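Local coordinates for protein 16 kDa salivary peptide (Culex quinquefasciatus, PDB 7KCG) that is of unknown function but adopts a ricin-type beta-trefoil fold with putative sugar-binding properties, as a mosquito salivary protein of the cysteine- and tryptophan-rich family, at residues F55-N60 with E64-S69; S113-T118 with E129-A134. All blocks are in the same frame, centred on the assembly; numbering follows the deposited sequence.

In the fold
Along the chain from the N terminus, interaction 1 comes first: residues 55-60 and 64-69 are the two arms of a beta hairpin, and their pairing closes a turn of three residues. Interaction 2 opens only after that hairpin is complete, joining 113-118 to 129-134 by a disulfide around the short strand pair 115-118 and 125-128. The two contacts therefore stand in series, neither nested nor crossed. Their centres lie about 17 Å apart on opposite sides of the chain's centre, yet a probable hydrogen bond, Glu68 OE2 to His114 ND1 at 2.5 Å, links the hairpin in the large antiparallel sheet to the start of the two-stranded unit.

Interaction 1: residues F55-N60 with E64-S69; sequences FRIRNN and EELFES. With FMT (formic acid), chain C.
Arg58 and Glu65 form an antiparallel non-hydrogen-bonded pair with CA atoms 4.3 Å apart, and the short strand axes run at 126°, well off a straight antiparallel course. Two backbone bonds flank this pair: Leu66 N reaches Ile57 O at 2.8 Å with an N-H...O angle of 175°, and Asn59 N reaches Glu64 O, also at 2.8 Å. Toward Arg56 a water accepts from Ile57 N and lies 2.9 Å from Leu66 O, to which it may donate, while Ile57 CB lies 4.2 Å from Leu66 CB. The carboxylate of Glu65 meets two arginines in different ways. Arg56, extended from CG to NE, brings NH1 to the syn lone pair of Glu65 OE2 at 2.6 Å, with carboxylate and guanidinium nearly coplanar. Arg58 starts with CG anti to its backbone N (chi1 -164°) and bends at chi3, laying one guanidinium face over Glu65 CG, 3.4 Å from Arg58 NH2. Its ion pair with the same carboxylate is long, 3.8 Å from NH2 to Glu65 OE2, and no N-H points at that oxygen; Arg58 NH1 instead bonds Gly63 O in the turn, and Arg56 NH2 bonds Ile87 O. The geometry thus implies one directional salt bridge supplemented by a long, non-directional charge contact from Arg58, whose guanidinium face rests on the Glu65 CG methylene, and two positive groups close to the buried Glu65 would probably favour its ionised form.

Interaction 2: residues S113-T118 with E129-A134; sequences SHCLFT and ESCDTA
The disulfide Cys115-Cys131 fastens strand 115-118 to the loop that follows strand 125-128, close to the protein surface. Cys115 SG and Cys131 SG are 2.0 Å apart, and the torsion about their bond is -90°, the relaxed value for a disulfide. Cys115 directs its CB toward the loop with SG anti to its own carbonyl carbon (chi1 -69°), whereas Cys131 reaches the bridge with chi1 at -138°, away from a staggered value, from a backbone in the left-handed region. The CB atoms of Cys115 and Cys131 stand 3.8 Å apart. Beside the bridge the chains approach closely, with the CA atoms of His114 and Glu129 4.6 Å apart, but no hydrogen bond joins the two segments. His114 CD2 lies 4.1 Å from Glu129 N, an oblique approach to the ring; the polar partner of His114 ND1 is Glu68 of the hairpin. Farther along the strand, Phe117 meets Tyr128 edge-to-face, and backbone bonds from Cys115 to Tyr128 and from Phe117 to Ala126 pair the strand with 125-128. The covalent link thus spans the mouth of a two-stranded antiparallel hairpin, a disulfide-closed loop within the beta-trefoil fold.

Interaction 1: residues F55-N60 with E64-S69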
loop_
_atom_site.group_PDB
_atom_site.type_symbol
_atom_site.label_atom_id
_atom_site.label_comp_id
_atom_site.label_asym_id
_atom_site.label_seq_id
_atom_site.Cartn_x
_atom_site.Cartn_y
_atom_site.Cartn_z
ATOM N N PHE A 55 5.331 2.797 -9.287
ATOM C CA PHE A 55 4.687 3.852 -8.524
ATOM C C PHE A 55 5.298 3.928 -7.135
ATOM O O PHE A 55 5.671 2.908 -6.549
ATOM C CB PHE A 55 3.174 3.625 -8.366
ATOM C CG PHE A 55 2.427 3.612 -9.661
ATOM C CD1 PHE A 55 2.017 4.794 -10.244
ATOM C CD2 PHE A 55 2.123 2.411 -10.288
ATOM C CE1 PHE A 55 1.332 4.788 -11.459
ATOM C CE2 PHE A 55 1.442 2.395 -11.515
ATOM C CZ PHE A 55 1.042 3.587 -12.089
ATOM N N ARG A 56 5.389 5.145 -6.613
ATOM C CA ARG A 56 5.622 5.361 -5.191
ATOM C C ARG A 56 4.311 5.740 -4.508
ATOM O O ARG A 56 3.455 6.402 -5.099
ATOM C CB ARG A 56 6.665 6.451 -4.970
ATOM C CG ARG A 56 8.035 6.065 -5.500
ATOM C CD ARG A 56 9.102 7.012 -4.985
ATOM N NE ARG A 56 10.426 6.567 -5.395
ATOM C CZ ARG A 56 11.344 6.060 -4.581
ATOM N NH1 ARG A 56 11.105 5.944 -3.274
ATOM N NH2 ARG A 56 12.521 5.694 -5.084
ATOM N N ILE A 57 4.172 5.319 -3.251
ATOM C CA ILE A 57 2.966 5.535 -2.459
ATOM C C ILE A 57 3.382 6.215 -1.162
ATOM O O ILE A 57 4.175 5.655 -0.397
ATOM C CB ILE A 57 2.233 4.214 -2.165
ATOM C CG1 ILE A 57 1.871 3.482 -3.470
ATOM C CG2 ILE A 57 0.959 4.451 -1.341
ATOM C CD1 ILE A 57 1.359 2.046 -3.215
ATOM N N ARG A 58 2.827 7.389 -0.906
ATOM C CA ARG A 58 3.161 8.217 0.279
ATOM C C ARG A 58 1.919 8.573 1.094
ATOM O O ARG A 58 0.948 8.981 0.524
ATOM C CB ARG A 58 3.848 9.505 -0.161
ATOM C CG ARG A 58 4.564 10.226 0.959
ATOM C CD ARG A 58 5.307 11.419 0.444
ATOM N NE ARG A 58 6.415 11.117 -0.427
ATOM C CZ ARG A 58 7.660 11.030 -0.037
ATOM N NH1 ARG A 58 7.965 11.182 1.228
ATOM N NH2 ARG A 58 8.604 10.779 -0.907
ATOM N N ASN A 59 2.015 8.417 2.408
ATOM C CA ASN A 59 0.927 8.752 3.353
ATOM C C ASN A 59 0.868 10.260 3.475
ATOM O O ASN A 59 1.809 10.813 3.935
ATOM C CB ASN A 59 1.188 8.148 4.718
ATOM C CG ASN A 59 0.117 8.504 5.711
ATOM O OD1 ASN A 59 0.183 9.545 6.340
ATOM N ND2 ASN A 59 -0.860 7.640 5.858
ATOM N N ASN A 60 -0.242 10.846 3.044
ATOM C CA ASN A 60 -0.499 12.303 2.944
ATOM C C ASN A 60 -0.410 13.029 4.280
ATOM O O ASN A 60 0.032 14.149 4.299
ATOM C CB ASN A 60 -1.940 12.550 2.523
ATOM C CG ASN A 60 -2.049 12.814 1.046
ATOM O OD1 ASN A 60 -1.145 12.490 0.332
ATOM N ND2 ASN A 60 -3.126 13.414 0.588
ATOM N N GLU A 64 5.083 10.253 4.647
ATOM C CA GLU A 64 6.033 9.154 4.714
ATOM C C GLU A 64 5.755 8.118 3.631
ATOM O O GLU A 64 4.596 7.840 3.308
ATOM C CB GLU A 64 5.970 8.506 6.097
ATOM C CG GLU A 64 6.372 9.466 7.215
ATOM C CD GLU A 64 5.852 9.038 8.584
ATOM O OE1 GLU A 64 5.200 7.977 8.687
ATOM O OE2 GLU A 64 6.107 9.766 9.571
ATOM N N GLU A 65 6.827 7.560 3.064
ATOM C CA GLU A 65 6.713 6.586 1.981
ATOM C C GLU A 65 6.357 5.208 2.509
ATOM O O GLU A 65 6.863 4.770 3.540
ATOM C CB GLU A 65 8.024 6.469 1.207
ATOM C CG GLU A 65 8.358 7.604 0.290
ATOM C CD GLU A 65 9.499 7.240 -0.645
ATOM O OE1 GLU A 65 10.641 7.036 -0.160
ATOM O OE2 GLU A 65 9.250 7.149 -1.866
ATOM N N LEU A 66 5.497 4.509 1.771
ATOM C CA LEU A 66 5.161 3.130 2.078
ATOM C C LEU A 66 6.227 2.202 1.509
ATOM O O LEU A 66 6.592 2.319 0.339
ATOM C CB LEU A 66 3.790 2.796 1.470
ATOM C CG LEU A 66 3.251 1.420 1.812
ATOM C CD1 LEU A 66 2.772 1.428 3.246
ATOM C CD2 LEU A 66 2.117 1.039 0.856
ATOM N N PHE A 67 6.740 1.275 2.323
ATOM C CA PHE A 67 7.756 0.369 1.792
ATOM C C PHE A 67 7.685 -0.971 2.504
ATOM O O PHE A 67 7.088 -1.101 3.572
ATOM C CB PHE A 67 9.176 0.967 1.877
ATOM C CG PHE A 67 9.772 0.965 3.264
ATOM C CD1 PHE A 67 9.383 1.902 4.195
ATOM C CD2 PHE A 67 10.756 0.050 3.603
ATOM C CE1 PHE A 67 9.953 1.916 5.466
ATOM C CE2 PHE A 67 11.329 0.053 4.886
ATOM C CZ PHE A 67 10.924 0.983 5.803
ATOM N N GLU A 68 8.263 -1.986 1.869
ATOM C CA GLU A 68 8.348 -3.318 2.448
ATOM C C GLU A 68 9.763 -3.551 2.952
ATOM O O GLU A 68 10.734 -3.222 2.267
ATOM C CB GLU A 68 7.976 -4.405 1.435
ATOM C CG GLU A 68 8.052 -5.813 2.032
ATOM C CD GLU A 68 7.688 -6.919 1.054
ATOM O OE1 GLU A 68 7.257 -6.617 -0.082
ATOM O OE2 GLU A 68 7.831 -8.105 1.425
ATOM N N SER A 69 9.867 -4.149 4.136
ATOM C CA SER A 69 11.113 -4.221 4.885
ATOM C C SER A 69 11.763 -5.594 4.772
ATOM O O SER A 69 11.105 -6.603 4.515
ATOM C CB SER A 69 10.853 -3.884 6.355
ATOM O OG SER A 69 11.949 -4.231 7.193
HETATM C C FMT C . 14.184 -1.968 6.216
HETATM O O1 FMT C . 14.411 -2.856 5.421
HETATM O O2 FMT C . 13.712 -2.129 7.408
HETATM O O HOH W 1 6.276 4.014 -1.932
#

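Interaction 2: residues S113-T118 with E129-A134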
loop_
_atom_site.group_PDB
_atom_site.type_symbol
_atom_site.label_atom_id
_atom_site.label_comp_id
_atom_site.label_asym_id
_atom_site.label_seq_id
_atom_site.Cartn_x
_atom_site.Cartn_y
_atom_site.Cartn_z
ATOM N N SER A 113 8.842 -8.587 -4.638
ATOM C CA SER A 113 7.843 -9.316 -5.432
ATOM C C SER A 113 6.698 -9.842 -4.565
ATOM O O SER A 113 6.229 -10.967 -4.745
ATOM C CB SER A 113 8.488 -10.455 -6.229
ATOM O OG SER A 113 9.413 -9.971 -7.182
ATOM N N HIS A 114 6.223 -9.015 -3.637
ATOM C CA HIS A 114 5.136 -9.371 -2.735
ATOM C C HIS A 114 3.974 -8.412 -2.925
ATOM O O HIS A 114 4.174 -7.210 -3.129
ATOM C CB HIS A 114 5.581 -9.324 -1.270
ATOM C CG HIS A 114 6.588 -10.365 -0.904
ATOM N ND1 HIS A 114 7.328 -10.306 0.258
ATOM C CD2 HIS A 114 6.978 -11.491 -1.544
ATOM C CE1 HIS A 114 8.132 -11.351 0.317
ATOM N NE2 HIS A 114 7.941 -12.086 -0.766
ATOM N N CYS A 115 2.754 -8.939 -2.865
ATOM C CA CYS A 115 1.571 -8.109 -2.999
ATOM C C CYS A 115 1.066 -7.723 -1.619
ATOM O O CYS A 115 0.953 -8.573 -0.729
ATOM C CB CYS A 115 0.468 -8.826 -3.781
ATOM S SG CYS A 115 0.838 -9.057 -5.524
ATOM N N LEU A 116 0.727 -6.448 -1.462
ATOM C CA LEU A 116 0.115 -5.968 -0.233
ATOM C C LEU A 116 -1.132 -6.791 0.078
ATOM O O LEU A 116 -1.923 -7.120 -0.816
ATOM C CB LEU A 116 -0.244 -4.493 -0.399
ATOM C CG LEU A 116 -0.244 -3.538 0.783
ATOM C CD1 LEU A 116 1.196 -3.300 1.264
ATOM C CD2 LEU A 116 -0.886 -2.229 0.341
ATOM N N PHE A 117 -1.298 -7.130 1.353
ATOM C CA PHE A 117 -2.263 -8.147 1.744
ATOM C C PHE A 117 -2.733 -7.848 3.158
ATOM O O PHE A 117 -1.996 -7.271 3.961
ATOM C CB PHE A 117 -1.608 -9.539 1.620
ATOM C CG PHE A 117 -2.279 -10.633 2.419
ATOM C CD1 PHE A 117 -1.965 -10.836 3.761
ATOM C CD2 PHE A 117 -3.168 -11.503 1.807
ATOM C CE1 PHE A 117 -2.568 -11.852 4.488
ATOM C CE2 PHE A 117 -3.769 -12.532 2.530
ATOM C CZ PHE A 117 -3.467 -12.701 3.872
ATOM N N THR A 118 -3.977 -8.219 3.457
ATOM C CA THR A 118 -4.423 -8.215 4.843
ATOM C C THR A 118 -5.194 -9.489 5.129
ATOM O O THR A 118 -5.891 -10.022 4.259
ATOM C CB THR A 118 -5.290 -6.997 5.192
ATOM O OG1 THR A 118 -5.533 -6.981 6.609
ATOM C CG2 THR A 118 -6.620 -7.034 4.458
ATOM N N GLU A 129 3.425 -13.502 -1.635
ATOM C CA GLU A 129 3.596 -13.701 -3.094
ATOM C C GLU A 129 2.346 -14.223 -3.800
ATOM O O GLU A 129 2.309 -14.112 -5.021
ATOM C CB GLU A 129 4.733 -14.688 -3.319
ATOM C CG GLU A 129 4.847 -15.736 -2.232
ATOM C CD GLU A 129 5.399 -17.071 -2.698
ATOM O OE1 GLU A 129 6.518 -17.090 -3.241
ATOM O OE2 GLU A 129 4.711 -18.089 -2.512
ATOM N N SER A 130 1.356 -14.724 -3.067
ATOM C CA SER A 130 0.187 -15.382 -3.708
ATOM C C SER A 130 -0.569 -14.474 -4.674
ATOM O O SER A 130 -0.751 -14.910 -5.818
ATOM C CB SER A 130 -0.705 -16.005 -2.682
ATOM N N CYS A 131 -1.028 -13.303 -4.227
ATOM C CA CYS A 131 -1.686 -12.311 -5.120
ATOM C C CYS A 131 -2.774 -12.992 -5.942
ATOM O O CYS A 131 -2.735 -12.848 -7.163
ATOM C CB CYS A 131 -0.651 -11.666 -6.023
ATOM S SG CYS A 131 -0.873 -9.885 -6.217
ATOM N N ASP A 132 -3.742 -13.633 -5.284
ATOM C CA ASP A 132 -4.717 -14.467 -6.034
ATOM C C ASP A 132 -6.123 -14.433 -5.441
ATOM O O ASP A 132 -6.990 -15.088 -6.026
ATOM C CB ASP A 132 -4.253 -15.926 -6.095
ATOM C CG ASP A 132 -3.926 -16.582 -4.765
ATOM O OD1 ASP A 132 -3.878 -15.879 -3.744
ATOM O OD2 ASP A 132 -3.718 -17.804 -4.766
ATOM N N THR A 133 -6.334 -13.736 -4.322
ATOM C CA THR A 133 -7.645 -13.665 -3.688
ATOM C C THR A 133 -8.017 -12.206 -3.419
ATOM O O THR A 133 -7.239 -11.282 -3.675
ATOM C CB THR A 133 -7.670 -14.474 -2.387
ATOM O OG1 THR A 133 -6.971 -13.754 -1.366
ATOM C CG2 THR A 133 -6.992 -15.811 -2.589
ATOM N N ALA A 134 -9.224 -12.010 -2.874
ATOM C CA ALA A 134 -9.694 -10.665 -2.556
ATOM C C ALA A 134 -8.844 -9.976 -1.496
ATOM O O ALA A 134 -8.869 -8.743 -1.412
ATOM C CB ALA A 134 -11.147 -10.703 -2.089
#